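Local coordinates for DUF724 domain-containing protein 6-like (Raphanus sativus, PDB 5ZWX) that reads the H3K9me2 heterochromatin mark through paired Agenet domains and probably couples this mark to DNA methylation, at residues A[18-23]-A[36-41]; A[32-37]-A[55-60]; A[51-56]-A[70-75]. All blocks are in the same frame, centred on the assembly; numbering follows the deposited sequence.

Contact 1 (A[18-23]-A[36-41]); sequences AAVEIS and GKVVAV
The beta hairpin of strands 19-22 and 32-40, part of an Agenet domain of the SH3 clan, is closed here by V20 opposite G36, an antiparallel hydrogen-bonded pair. V20 N donates to G36 O at 2.9 Å, and G36 N returns a bond to V20 O at 3.0 Å. Two residues along each strand, V38 N donates to A18 O at 2.8 Å, and the CA-H of K37 leans on the same oxygen, with K37 CA 3.2 Å from A18 O. Between the bonded sites lies the non-hydrogen-bonded pair of A19 and K37. The N-to-C directions of the two short strands make 110°, far from the 180° of a flat antiparallel pair, and the matched register is confined to A18-V20 and G36-V38. On the buried side the V20 and V38 side chains cross at about a right angle, V20 CG1 lying 3.7 Å from V38 CG2. V38 CG2 sits beside its own backbone N because V38 CG1 is anti to that N (chi1 176°), and CG2 also meets A18 CB. Farther along, the end of I22 lies over the glycine, CD1 3.9 Å from G36 CA. A CB on G36 would fall only 2.6 Å from I22 CD1, which implies that the missing side chain of G36 is what lets the isoleucine rest against the backbone of the sharply twisted hairpin.

Contact 2 (A[32-37]-A[55-60]); sequences SWYMGK and YTTLFF
Y34 meets Y55, T57 and L58 where the chain of this SH3-clan Agenet domain turns a corner at T56 and T57, beside the bound peptide. The apolar contacts gather round Y34. Its CB touches the edge of the Y55 ring, 3.8 Å from CD2, while its own ring is crossed at about a right angle by the L58 side chain, Y34 CE2 standing 3.8 Å from L58 CD2. L58 CG, beside its backbone N and anti to the carbonyl carbon (chi1 -64°), is thereby set against the Y34 ring. L58 also packs on a basic side chain of the peptide, so an alanine here would probably open a gap beside the Y34 ring and strip that peptide side chain of one apolar neighbour. At the edge of the Y34 ring, near its plane, T57 OG1 approaches Y34 CD2 to 3.7 Å; this hydroxyl is hydrogen-bonded to D105 O, and Y34 OH to S104 O. Among the backbone bonds, T56 N donates to M35 O at 3.0 Å, nearly straight at 171°. G36 and Y55 form a single antiparallel non-hydrogen-bonded pair. Water completes the corner: one molecule donates to M35 O at 2.7 Å, giving that oxygen a second bond, and accepts from T57 N at 2.8 Å.

Contact 3 (A[51-56]-A[70-75]); sequences CEVEYT and EVVDVG
C51 and V72 form an antiparallel hydrogen-bonded pair: C51 N donates to V72 O at 2.9 Å and V72 N to C51 O at 2.8 Å. C51 SG rests 3.9 Å from V74 CG2, in the 3-10 segment that begins at V74. E52 faces V71 in the non-hydrogen-bonded pair, both side chains on the opposite face from C51. With CG anti to the backbone N (chi1 -176°), E52 CG lies 3.6 Å from E70 O. The hydrogen bond to E70 O comes from V53 N, at 2.9 Å, and E70 N answers to V53 O at 3.0 Å. On the face of C51, V53 crosses V72 at about a right angle, CG1 of V53 lying 4.1 Å from CG2 of V72. Farther along, Y55 OH donates to E70 OE1 at 2.8 Å, meeting the carboxylate from above its plane, 51° out, with ring and carboxylate planes almost perpendicular at 87°. The other oxygen of E70, OE2, reaches out of this strand pair to a salt bridge with a basic side chain of the bound peptide, against which Y55 also packs, so the tyrosine probably steadies a peptide-binding carboxylate. Strand 51-55 lies between strands 67-72 and 32-40 in the sheet; V39 and A40 of the latter both face E52 in a classic beta bulge, and L77 of strand 77-78 packs against C51, V53 and V72.

All three contacts lie in one Agenet domain and follow the strand order of its curled antiparallel sheet: 19-22, 32-40, 51-55, 67-72. Contact 1 joins the first two strands and closes before contact 3 opens on the last two, their centres about 6 Å apart. Contact 2 bridges them: it shares G36 and K37 with contact 1 and Y55 and T56 with contact 3, its centre about 9 Å from the centre of each. The salt bridge of K37 to E54 ties the middle strands together. Contacts 2 and 3 both reach the bound peptide, while contact 1 pairs the first two strands of the same sheet.

Contact 1 (A[18-23]-A[36-41])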
ATOM      1  N   ALA A  18      -9.638   2.780 -12.071  1.00 44.90           N
ATOM      2  CA  ALA A  18      -9.166   3.530 -10.909  1.00 38.72           C
ATOM      3  C   ALA A  18      -7.855   2.985 -10.356  1.00 39.28           C
ATOM      4  O   ALA A  18      -7.713   1.784 -10.159  1.00 35.03           O
ATOM      5  CB  ALA A  18     -10.199   3.525  -9.813  1.00 35.95           C
ATOM      6  N   ALA A  19      -6.937   3.890 -10.048  1.00 37.27           N
ATOM      7  CA  ALA A  19      -5.714   3.528  -9.339  1.00 39.31           C
ATOM      8  C   ALA A  19      -6.096   3.278  -7.888  1.00 37.62           C
ATOM      9  O   ALA A  19      -6.947   3.978  -7.346  1.00 34.63           O
ATOM     10  CB  ALA A  19      -4.680   4.627  -9.445  1.00 40.15           C
ATOM     11  N   VAL A  20      -5.470   2.287  -7.259  1.00 33.80           N
ATOM     12  CA  VAL A  20      -5.786   1.932  -5.877  1.00 26.51           C
ATOM     13  C   VAL A  20      -4.510   1.432  -5.173  1.00 27.69           C
ATOM     14  O   VAL A  20      -3.519   1.147  -5.825  1.00 27.76           O
ATOM     15  CB  VAL A  20      -6.860   0.808  -5.794  1.00 34.94           C
ATOM     16  CG1 VAL A  20      -8.225   1.312  -6.240  1.00 37.96           C
ATOM     17  CG2 VAL A  20      -6.428  -0.397  -6.638  1.00 35.70           C
ATOM     18  N   GLU A  21      -4.580   1.349  -3.849  1.00 31.27           N
ATOM     19  CA  GLU A  21      -3.615   0.600  -3.065  1.00 29.49           C
ATOM     20  C   GLU A  21      -4.324  -0.653  -2.561  1.00 30.75           C
ATOM     21  O   GLU A  21      -5.521  -0.639  -2.219  1.00 30.72           O
ATOM     22  CB  GLU A  21      -3.063   1.450  -1.922  1.00 28.19           C
ATOM     23  CG  GLU A  21      -2.456   2.761  -2.444  1.00 30.57           C
ATOM     24  CD  GLU A  21      -1.641   3.530  -1.420  1.00 28.26           C
ATOM     25  OE1 GLU A  21      -1.680   3.189  -0.221  1.00 29.70           O
ATOM     26  OE2 GLU A  21      -0.989   4.518  -1.820  1.00 31.64           O
ATOM     27  N   ILE A  22      -3.572  -1.745  -2.530  1.00 28.65           N
ATOM     28  CA  ILE A  22      -4.143  -3.067  -2.308  1.00 26.01           C
ATOM     29  C   ILE A  22      -3.512  -3.671  -1.080  1.00 24.80           C
ATOM     30  O   ILE A  22      -2.235  -3.758  -0.992  1.00 25.98           O
ATOM     31  CB  ILE A  22      -3.875  -3.998  -3.505  1.00 29.68           C
ATOM     32  CG1 ILE A  22      -4.336  -3.327  -4.803  1.00 28.79           C
ATOM     33  CG2 ILE A  22      -4.447  -5.410  -3.237  1.00 32.00           C
ATOM     34  CD1 ILE A  22      -3.740  -3.880  -6.066  1.00 31.50           C
ATOM     35  N   SER A  23      -4.341  -4.080  -0.125  1.00 25.01           N
ATOM     36  CA  SER A  23      -3.803  -4.795   1.036  1.00 31.55           C
ATOM     37  C   SER A  23      -4.178  -6.274   0.921  1.00 32.71           C
ATOM     38  O   SER A  23      -5.105  -6.622   0.228  1.00 34.39           O
ATOM     39  CB  SER A  23      -4.317  -4.195   2.346  1.00 33.44           C
ATOM     40  OG  SER A  23      -5.727  -4.092   2.321  1.00 36.37           O
ATOM     41  N   GLY A  36      -1.891  -0.616  -7.543  1.00 34.19           N
ATOM     42  CA  GLY A  36      -2.479  -1.310  -8.671  1.00 33.79           C
ATOM     43  C   GLY A  36      -3.621  -0.529  -9.292  1.00 38.62           C
ATOM     44  O   GLY A  36      -3.771   0.664  -9.036  1.00 33.66           O
ATOM     45  N   LYS A  37      -4.406  -1.195 -10.125  1.00 34.00           N
ATOM     46  CA  LYS A  37      -5.567  -0.535 -10.722  1.00 36.37           C
ATOM     47  C   LYS A  37      -6.767  -1.475 -10.747  1.00 38.79           C
ATOM     48  O   LYS A  37      -6.613  -2.690 -10.799  1.00 38.86           O
ATOM     49  CB  LYS A  37      -5.227  -0.043 -12.129  1.00 42.54           C
ATOM     50  CG  LYS A  37      -4.972  -1.148 -13.139  1.00 51.67           C
ATOM     51  CD  LYS A  37      -5.151  -0.629 -14.566  1.00 64.05           C
ATOM     52  CE  LYS A  37      -5.531  -1.753 -15.526  1.00 69.73           C
ATOM     53  NZ  LYS A  37      -4.571  -1.935 -16.650  1.00 74.99           N
ATOM     54  N   VAL A  38      -7.968  -0.909 -10.724  1.00 35.68           N
ATOM     55  CA  VAL A  38      -9.157  -1.731 -10.778  1.00 36.63           C
ATOM     56  C   VAL A  38      -9.402  -2.214 -12.203  1.00 42.31           C
ATOM     57  O   VAL A  38      -9.415  -1.423 -13.149  1.00 44.76           O
ATOM     58  CB  VAL A  38     -10.389  -0.949 -10.287  1.00 39.90           C
ATOM     59  CG1 VAL A  38     -11.649  -1.804 -10.448  1.00 37.44           C
ATOM     60  CG2 VAL A  38     -10.183  -0.500  -8.828  1.00 36.34           C
ATOM     61  N   VAL A  39      -9.616  -3.513 -12.356  1.00 42.28           N
ATOM     62  CA  VAL A  39     -10.004  -4.079 -13.649  1.00 46.51           C
ATOM     63  C   VAL A  39     -11.517  -4.289 -13.763  1.00 45.86           C
ATOM     64  O   VAL A  39     -12.108  -4.054 -14.823  1.00 46.67           O
ATOM     65  CB  VAL A  39      -9.281  -5.419 -13.898  1.00 49.20           C
ATOM     66  CG1 VAL A  39      -9.742  -6.046 -15.205  1.00 55.11           C
ATOM     67  CG2 VAL A  39      -7.806  -5.189 -13.935  1.00 48.24           C
ATOM     68  N   ALA A  40     -12.152  -4.714 -12.678  1.00 42.86           N
ATOM     69  CA  ALA A  40     -13.593  -4.935 -12.711  1.00 47.29           C
ATOM     70  C   ALA A  40     -14.205  -4.753 -11.331  1.00 43.82           C
ATOM     71  O   ALA A  40     -13.552  -5.031 -10.312  1.00 43.89           O
ATOM     72  CB  ALA A  40     -13.906  -6.326 -13.256  1.00 51.20           C
ATOM     73  N   VAL A  41     -15.460  -4.286 -11.300  1.00 50.04           N
ATOM     74  CA  VAL A  41     -16.168  -4.123 -10.036  1.00 45.94           C
ATOM     75  C   VAL A  41     -17.545  -4.776 -10.108  1.00 45.43           C
ATOM     76  O   VAL A  41     -18.026  -5.078 -11.193  1.00 50.30           O
ATOM     77  CB  VAL A  41     -16.330  -2.631  -9.642  1.00 42.08           C
ATOM     78  CG1 VAL A  41     -14.960  -1.926  -9.555  1.00 39.68           C
ATOM     79  CG2 VAL A  41     -17.292  -1.931 -10.589  1.00 46.50           C
TER

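Contact 2 (A[32-37]-A[55-60])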
ATOM      1  N   SER A  32       1.292  -4.360   4.482  1.00 24.87           N
ATOM      2  CA  SER A  32       1.672  -3.802   3.172  1.00 23.24           C
ATOM      3  C   SER A  32       0.527  -3.189   2.392  1.00 27.02           C
ATOM      4  O   SER A  32      -0.623  -3.614   2.542  1.00 25.36           O
ATOM      5  CB  SER A  32       2.277  -4.850   2.266  1.00 24.11           C
ATOM      6  OG  SER A  32       1.339  -5.829   1.901  1.00 23.60           O
ATOM      7  N   TRP A  33       0.903  -2.263   1.512  1.00 26.81           N
ATOM      8  CA  TRP A  33       0.026  -1.697   0.490  1.00 28.84           C
ATOM      9  C   TRP A  33       0.797  -1.776  -0.837  1.00 27.44           C
ATOM     10  O   TRP A  33       1.891  -1.205  -0.954  1.00 30.19           O
ATOM     11  CB  TRP A  33      -0.339  -0.251   0.835  1.00 23.07           C
ATOM     12  CG  TRP A  33      -1.272  -0.146   2.022  1.00 28.95           C
ATOM     13  CD1 TRP A  33      -0.940   0.152   3.318  1.00 29.02           C
ATOM     14  CD2 TRP A  33      -2.691  -0.379   2.013  1.00 25.84           C
ATOM     15  NE1 TRP A  33      -2.080   0.135   4.108  1.00 27.55           N
ATOM     16  CE2 TRP A  33      -3.160  -0.190   3.330  1.00 27.20           C
ATOM     17  CE3 TRP A  33      -3.602  -0.731   1.019  1.00 27.49           C
ATOM     18  CZ2 TRP A  33      -4.523  -0.328   3.670  1.00 28.12           C
ATOM     19  CZ3 TRP A  33      -4.968  -0.855   1.360  1.00 31.62           C
ATOM     20  CH2 TRP A  33      -5.400  -0.666   2.671  1.00 29.59           C
ATOM     21  N   TYR A  34       0.259  -2.513  -1.806  1.00 29.11           N
ATOM     22  CA  TYR A  34       0.831  -2.591  -3.161  1.00 25.83           C
ATOM     23  C   TYR A  34       0.009  -1.789  -4.161  1.00 29.43           C
ATOM     24  O   TYR A  34      -1.222  -1.829  -4.105  1.00 28.61           O
ATOM     25  CB  TYR A  34       0.950  -4.055  -3.602  1.00 27.87           C
ATOM     26  CG  TYR A  34       2.281  -4.619  -3.069  1.00 28.04           C
ATOM     27  CD1 TYR A  34       2.425  -4.938  -1.719  1.00 26.71           C
ATOM     28  CD2 TYR A  34       3.398  -4.757  -3.899  1.00 29.99           C
ATOM     29  CE1 TYR A  34       3.682  -5.414  -1.201  1.00 23.69           C
ATOM     30  CE2 TYR A  34       4.631  -5.230  -3.395  1.00 31.60           C
ATOM     31  CZ  TYR A  34       4.752  -5.556  -2.052  1.00 30.21           C
ATOM     32  OH  TYR A  34       5.966  -5.997  -1.537  1.00 27.18           O
HETATM   33  N   MSE A  35       0.662  -1.032  -5.035  1.00 31.37           N
HETATM   34  CA  MSE A  35      -0.070  -0.174  -5.976  1.00 31.10           C
HETATM   35  C   MSE A  35      -0.697  -1.007  -7.083  1.00 36.31           C
HETATM   36  O   MSE A  35      -0.123  -2.007  -7.512  1.00 35.33           O
HETATM   37  CB  MSE A  35       0.851   0.893  -6.584  1.00 37.42           C
HETATM   38  CG  MSE A  35       1.662   1.665  -5.566  1.00 39.56           C
HETATM   39 SE   MSE A  35       0.571   2.601  -4.196  1.00 47.50          SE
HETATM   40  CE  MSE A  35       0.542   1.237  -2.772  1.00 32.04           C
ATOM     41  N   GLY A  36      -1.891  -0.616  -7.543  1.00 34.19           N
ATOM     42  CA  GLY A  36      -2.479  -1.310  -8.671  1.00 33.79           C
ATOM     43  C   GLY A  36      -3.621  -0.529  -9.292  1.00 38.62           C
ATOM     44  O   GLY A  36      -3.771   0.664  -9.036  1.00 33.66           O
ATOM     45  N   LYS A  37      -4.406  -1.195 -10.125  1.00 34.00           N
ATOM     46  CA  LYS A  37      -5.567  -0.535 -10.722  1.00 36.37           C
ATOM     47  C   LYS A  37      -6.767  -1.475 -10.747  1.00 38.79           C
ATOM     48  O   LYS A  37      -6.613  -2.690 -10.799  1.00 38.86           O
ATOM     49  CB  LYS A  37      -5.227  -0.043 -12.129  1.00 42.54           C
ATOM     50  CG  LYS A  37      -4.972  -1.148 -13.139  1.00 51.67           C
ATOM     51  CD  LYS A  37      -5.151  -0.629 -14.566  1.00 64.05           C
ATOM     52  CE  LYS A  37      -5.531  -1.753 -15.526  1.00 69.73           C
ATOM     53  NZ  LYS A  37      -4.571  -1.935 -16.650  1.00 74.99           N
ATOM     54  N   TYR A  55      -1.992  -5.670 -10.297  1.00 38.47           N
ATOM     55  CA  TYR A  55      -0.881  -5.034  -9.603  1.00 38.03           C
ATOM     56  C   TYR A  55       0.032  -4.310 -10.573  1.00 39.30           C
ATOM     57  O   TYR A  55       0.225  -4.753 -11.700  1.00 43.91           O
ATOM     58  CB  TYR A  55      -0.059  -6.063  -8.811  1.00 36.81           C
ATOM     59  CG  TYR A  55      -0.790  -6.642  -7.628  1.00 36.79           C
ATOM     60  CD1 TYR A  55      -1.864  -7.516  -7.801  1.00 35.10           C
ATOM     61  CD2 TYR A  55      -0.426  -6.303  -6.342  1.00 39.50           C
ATOM     62  CE1 TYR A  55      -2.529  -8.034  -6.719  1.00 33.32           C
ATOM     63  CE2 TYR A  55      -1.087  -6.826  -5.248  1.00 42.08           C
ATOM     64  CZ  TYR A  55      -2.127  -7.695  -5.441  1.00 39.15           C
ATOM     65  OH  TYR A  55      -2.771  -8.207  -4.344  1.00 45.09           O
ATOM     66  N   THR A  56       0.603  -3.200 -10.115  1.00 37.56           N
ATOM     67  CA  THR A  56       1.532  -2.429 -10.924  1.00 42.13           C
ATOM     68  C   THR A  56       2.937  -3.029 -10.861  1.00 42.73           C
ATOM     69  O   THR A  56       3.673  -2.991 -11.847  1.00 44.05           O
ATOM     70  CB  THR A  56       1.589  -0.956 -10.462  1.00 46.68           C
ATOM     71  OG1 THR A  56       0.288  -0.371 -10.587  1.00 47.07           O
ATOM     72  CG2 THR A  56       2.572  -0.151 -11.310  1.00 52.04           C
ATOM     73  N   THR A  57       3.315  -3.583  -9.710  1.00 37.82           N
ATOM     74  CA  THR A  57       4.720  -4.026  -9.535  1.00 41.55           C
ATOM     75  C   THR A  57       4.893  -5.515  -9.200  1.00 41.86           C
ATOM     76  O   THR A  57       6.018  -5.984  -8.998  1.00 38.69           O
ATOM     77  CB  THR A  57       5.413  -3.235  -8.422  1.00 41.11           C
ATOM     78  OG1 THR A  57       4.829  -3.599  -7.164  1.00 38.31           O
ATOM     79  CG2 THR A  57       5.273  -1.725  -8.636  1.00 42.35           C
ATOM     80  N   LEU A  58       3.791  -6.253  -9.107  1.00 38.15           N
ATOM     81  CA  LEU A  58       3.857  -7.701  -8.904  1.00 37.41           C
ATOM     82  C   LEU A  58       3.384  -8.393 -10.165  1.00 40.22           C
ATOM     83  O   LEU A  58       2.417  -7.955 -10.796  1.00 38.28           O
ATOM     84  CB  LEU A  58       2.998  -8.152  -7.711  1.00 38.25           C
ATOM     85  CG  LEU A  58       3.356  -7.671  -6.303  1.00 39.38           C
ATOM     86  CD1 LEU A  58       2.417  -8.319  -5.292  1.00 33.90           C
ATOM     87  CD2 LEU A  58       4.808  -7.975  -5.983  1.00 40.35           C
ATOM     88  N   PHE A  59       4.043  -9.491 -10.503  1.00 38.13           N
ATOM     89  CA  PHE A  59       3.816 -10.228 -11.741  1.00 45.27           C
ATOM     90  C   PHE A  59       3.486 -11.690 -11.433  1.00 47.18           C
ATOM     91  O   PHE A  59       3.839 -12.204 -10.365  1.00 45.68           O
ATOM     92  CB  PHE A  59       5.058 -10.120 -12.650  1.00 46.25           C
ATOM     93  CG  PHE A  59       5.333  -8.718 -13.105  1.00 47.32           C
ATOM     94  CD1 PHE A  59       5.895  -7.786 -12.239  1.00 47.63           C
ATOM     95  CD2 PHE A  59       4.986  -8.314 -14.380  1.00 52.17           C
ATOM     96  CE1 PHE A  59       6.108  -6.482 -12.647  1.00 50.54           C
ATOM     97  CE2 PHE A  59       5.206  -7.010 -14.797  1.00 52.38           C
ATOM     98  CZ  PHE A  59       5.757  -6.096 -13.930  1.00 50.66           C
ATOM     99  N   PHE A  60       2.802 -12.350 -12.362  1.00 49.66           N
ATOM    100  CA  PHE A  60       2.484 -13.770 -12.224  1.00 52.65           C
ATOM    101  C   PHE A  60       3.751 -14.591 -12.238  1.00 55.10           C
ATOM    102  O   PHE A  60       3.901 -15.544 -11.475  1.00 55.48           O
ATOM    103  CB  PHE A  60       1.552 -14.239 -13.349  1.00 54.95           C
ATOM    104  CG  PHE A  60       0.096 -14.227 -12.973  1.00 59.62           C
ATOM    105  CD1 PHE A  60      -0.442 -15.239 -12.189  1.00 61.67           C
ATOM    106  CD2 PHE A  60      -0.743 -13.203 -13.408  1.00 61.83           C
ATOM    107  CE1 PHE A  60      -1.792 -15.225 -11.838  1.00 61.79           C
ATOM    108  CE2 PHE A  60      -2.093 -13.185 -13.062  1.00 59.04           C
ATOM    109  CZ  PHE A  60      -2.615 -14.197 -12.278  1.00 59.93           C
TER
HETATM  110  O   HOH W   1       2.004  -3.615  -7.253  1.00 31.44           O

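Contact 3 (A[51-56]-A[70-75])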
ATOM      1  N   CYS A  51     -14.017  -7.422  -6.334  1.00 36.04           N
ATOM      2  CA  CYS A  51     -13.409  -6.618  -7.390  1.00 39.34           C
ATOM      3  C   CYS A  51     -12.245  -7.389  -7.962  1.00 44.37           C
ATOM      4  O   CYS A  51     -11.653  -8.172  -7.259  1.00 44.26           O
ATOM      5  CB  CYS A  51     -12.902  -5.272  -6.842  1.00 32.89           C
ATOM      6  SG  CYS A  51     -14.273  -4.199  -6.299  1.00 49.40           S
ATOM      7  N   GLU A  52     -11.905  -7.174  -9.223  1.00 40.66           N
ATOM      8  CA  GLU A  52     -10.647  -7.697  -9.721  1.00 41.79           C
ATOM      9  C   GLU A  52      -9.678  -6.532  -9.867  1.00 36.09           C
ATOM     10  O   GLU A  52     -10.068  -5.466 -10.343  1.00 37.03           O
ATOM     11  CB  GLU A  52     -10.845  -8.427 -11.042  1.00 47.93           C
ATOM     12  CG  GLU A  52      -9.577  -9.082 -11.579  1.00 50.23           C
ATOM     13  CD  GLU A  52      -9.805  -9.706 -12.933  1.00 58.82           C
ATOM     14  OE1 GLU A  52     -10.895  -9.476 -13.484  1.00 59.53           O
ATOM     15  OE2 GLU A  52      -8.907 -10.407 -13.447  1.00 68.28           O
ATOM     16  N   VAL A  53      -8.429  -6.730  -9.455  1.00 37.49           N
ATOM     17  CA  VAL A  53      -7.396  -5.698  -9.560  1.00 36.02           C
ATOM     18  C   VAL A  53      -6.176  -6.253 -10.263  1.00 38.27           C
ATOM     19  O   VAL A  53      -5.962  -7.472 -10.297  1.00 39.72           O
ATOM     20  CB  VAL A  53      -6.943  -5.126  -8.180  1.00 33.25           C
ATOM     21  CG1 VAL A  53      -8.108  -4.449  -7.470  1.00 35.11           C
ATOM     22  CG2 VAL A  53      -6.304  -6.218  -7.288  1.00 32.45           C
ATOM     23  N   GLU A  54      -5.412  -5.346 -10.864  1.00 36.95           N
ATOM     24  CA  GLU A  54      -4.120  -5.676 -11.471  1.00 41.25           C
ATOM     25  C   GLU A  54      -3.020  -4.947 -10.742  1.00 39.41           C
ATOM     26  O   GLU A  54      -3.098  -3.733 -10.585  1.00 38.45           O
ATOM     27  CB  GLU A  54      -4.104  -5.285 -12.945  1.00 47.01           C
ATOM     28  CG  GLU A  54      -2.772  -5.531 -13.626  1.00 49.20           C
ATOM     29  CD  GLU A  54      -2.811  -5.177 -15.096  1.00 55.64           C
ATOM     30  OE1 GLU A  54      -2.481  -4.020 -15.432  1.00 62.31           O
ATOM     31  OE2 GLU A  54      -3.186  -6.052 -15.909  1.00 54.93           O
ATOM     32  N   TYR A  55      -1.992  -5.670 -10.297  1.00 38.47           N
ATOM     33  CA  TYR A  55      -0.881  -5.034  -9.603  1.00 38.03           C
ATOM     34  C   TYR A  55       0.032  -4.310 -10.573  1.00 39.30           C
ATOM     35  O   TYR A  55       0.225  -4.753 -11.700  1.00 43.91           O
ATOM     36  CB  TYR A  55      -0.059  -6.063  -8.811  1.00 36.81           C
ATOM     37  CG  TYR A  55      -0.790  -6.642  -7.628  1.00 36.79           C
ATOM     38  CD1 TYR A  55      -1.864  -7.516  -7.801  1.00 35.10           C
ATOM     39  CD2 TYR A  55      -0.426  -6.303  -6.342  1.00 39.50           C
ATOM     40  CE1 TYR A  55      -2.529  -8.034  -6.719  1.00 33.32           C
ATOM     41  CE2 TYR A  55      -1.087  -6.826  -5.248  1.00 42.08           C
ATOM     42  CZ  TYR A  55      -2.127  -7.695  -5.441  1.00 39.15           C
ATOM     43  OH  TYR A  55      -2.771  -8.207  -4.344  1.00 45.09           O
ATOM     44  N   THR A  56       0.603  -3.200 -10.115  1.00 37.56           N
ATOM     45  CA  THR A  56       1.532  -2.429 -10.924  1.00 42.13           C
ATOM     46  C   THR A  56       2.937  -3.029 -10.861  1.00 42.73           C
ATOM     47  O   THR A  56       3.673  -2.991 -11.847  1.00 44.05           O
ATOM     48  CB  THR A  56       1.589  -0.956 -10.462  1.00 46.68           C
ATOM     49  OG1 THR A  56       0.288  -0.371 -10.587  1.00 47.07           O
ATOM     50  CG2 THR A  56       2.572  -0.151 -11.310  1.00 52.04           C
ATOM     51  N   GLU A  70      -5.757 -10.270  -9.352  1.00 42.20           N
ATOM     52  CA  GLU A  70      -6.400 -10.977  -8.249  1.00 39.87           C
ATOM     53  C   GLU A  70      -7.822 -10.494  -8.065  1.00 42.21           C
ATOM     54  O   GLU A  70      -8.090  -9.318  -8.274  1.00 41.53           O
ATOM     55  CB  GLU A  70      -5.646 -10.767  -6.945  1.00 40.17           C
ATOM     56  CG  GLU A  70      -4.482 -11.711  -6.785  1.00 48.53           C
ATOM     57  CD  GLU A  70      -3.830 -11.606  -5.440  1.00 51.24           C
ATOM     58  OE1 GLU A  70      -4.138 -10.643  -4.711  1.00 48.24           O
ATOM     59  OE2 GLU A  70      -3.008 -12.495  -5.116  1.00 54.41           O
ATOM     60  N   VAL A  71      -8.712 -11.404  -7.671  1.00 37.36           N
ATOM     61  CA  VAL A  71     -10.066 -11.036  -7.212  1.00 38.40           C
ATOM     62  C   VAL A  71      -9.958 -10.776  -5.703  1.00 40.49           C
ATOM     63  O   VAL A  71      -9.468 -11.622  -4.961  1.00 39.18           O
ATOM     64  CB  VAL A  71     -11.073 -12.151  -7.524  1.00 43.26           C
ATOM     65  CG1 VAL A  71     -12.468 -11.816  -6.959  1.00 43.44           C
ATOM     66  CG2 VAL A  71     -11.157 -12.373  -9.041  1.00 44.62           C
ATOM     67  N   VAL A  72     -10.353  -9.592  -5.248  1.00 35.59           N
ATOM     68  CA  VAL A  72     -10.196  -9.205  -3.849  1.00 29.20           C
ATOM     69  C   VAL A  72     -11.499  -8.645  -3.284  1.00 35.08           C
ATOM     70  O   VAL A  72     -12.386  -8.277  -4.046  1.00 35.53           O
ATOM     71  CB  VAL A  72      -9.105  -8.132  -3.676  1.00 31.43           C
ATOM     72  CG1 VAL A  72      -7.733  -8.662  -4.164  1.00 31.42           C
ATOM     73  CG2 VAL A  72      -9.472  -6.881  -4.442  1.00 34.41           C
ATOM     74  N   ASP A  73     -11.581  -8.565  -1.954  1.00 31.27           N
ATOM     75  CA  ASP A  73     -12.696  -7.918  -1.265  1.00 33.09           C
ATOM     76  C   ASP A  73     -12.593  -6.405  -1.418  1.00 28.98           C
ATOM     77  O   ASP A  73     -11.492  -5.845  -1.444  1.00 29.90           O
ATOM     78  CB  ASP A  73     -12.701  -8.268   0.229  1.00 36.56           C
ATOM     79  CG  ASP A  73     -12.962  -9.751   0.497  1.00 45.24           C
ATOM     80  OD1 ASP A  73     -13.706 -10.394  -0.269  1.00 45.74           O
ATOM     81  OD2 ASP A  73     -12.434 -10.260   1.504  1.00 47.05           O
ATOM     82  N   VAL A  74     -13.745  -5.736  -1.512  1.00 31.77           N
ATOM     83  CA  VAL A  74     -13.732  -4.285  -1.487  1.00 29.56           C
ATOM     84  C   VAL A  74     -12.894  -3.718  -0.316  1.00 31.17           C
ATOM     85  O   VAL A  74     -12.113  -2.778  -0.494  1.00 29.14           O
ATOM     86  CB  VAL A  74     -15.182  -3.756  -1.416  1.00 30.71           C
ATOM     87  CG1 VAL A  74     -15.189  -2.264  -1.112  1.00 32.60           C
ATOM     88  CG2 VAL A  74     -15.871  -4.046  -2.748  1.00 35.03           C
ATOM     89  N   GLY A  75     -13.026  -4.313   0.867  1.00 29.71           N
ATOM     90  CA  GLY A  75     -12.331  -3.824   2.048  1.00 27.17           C
ATOM     91  C   GLY A  75     -10.801  -3.955   1.985  1.00 30.27           C
ATOM     92  O   GLY A  75     -10.111  -3.448   2.867  1.00 31.33           O
TER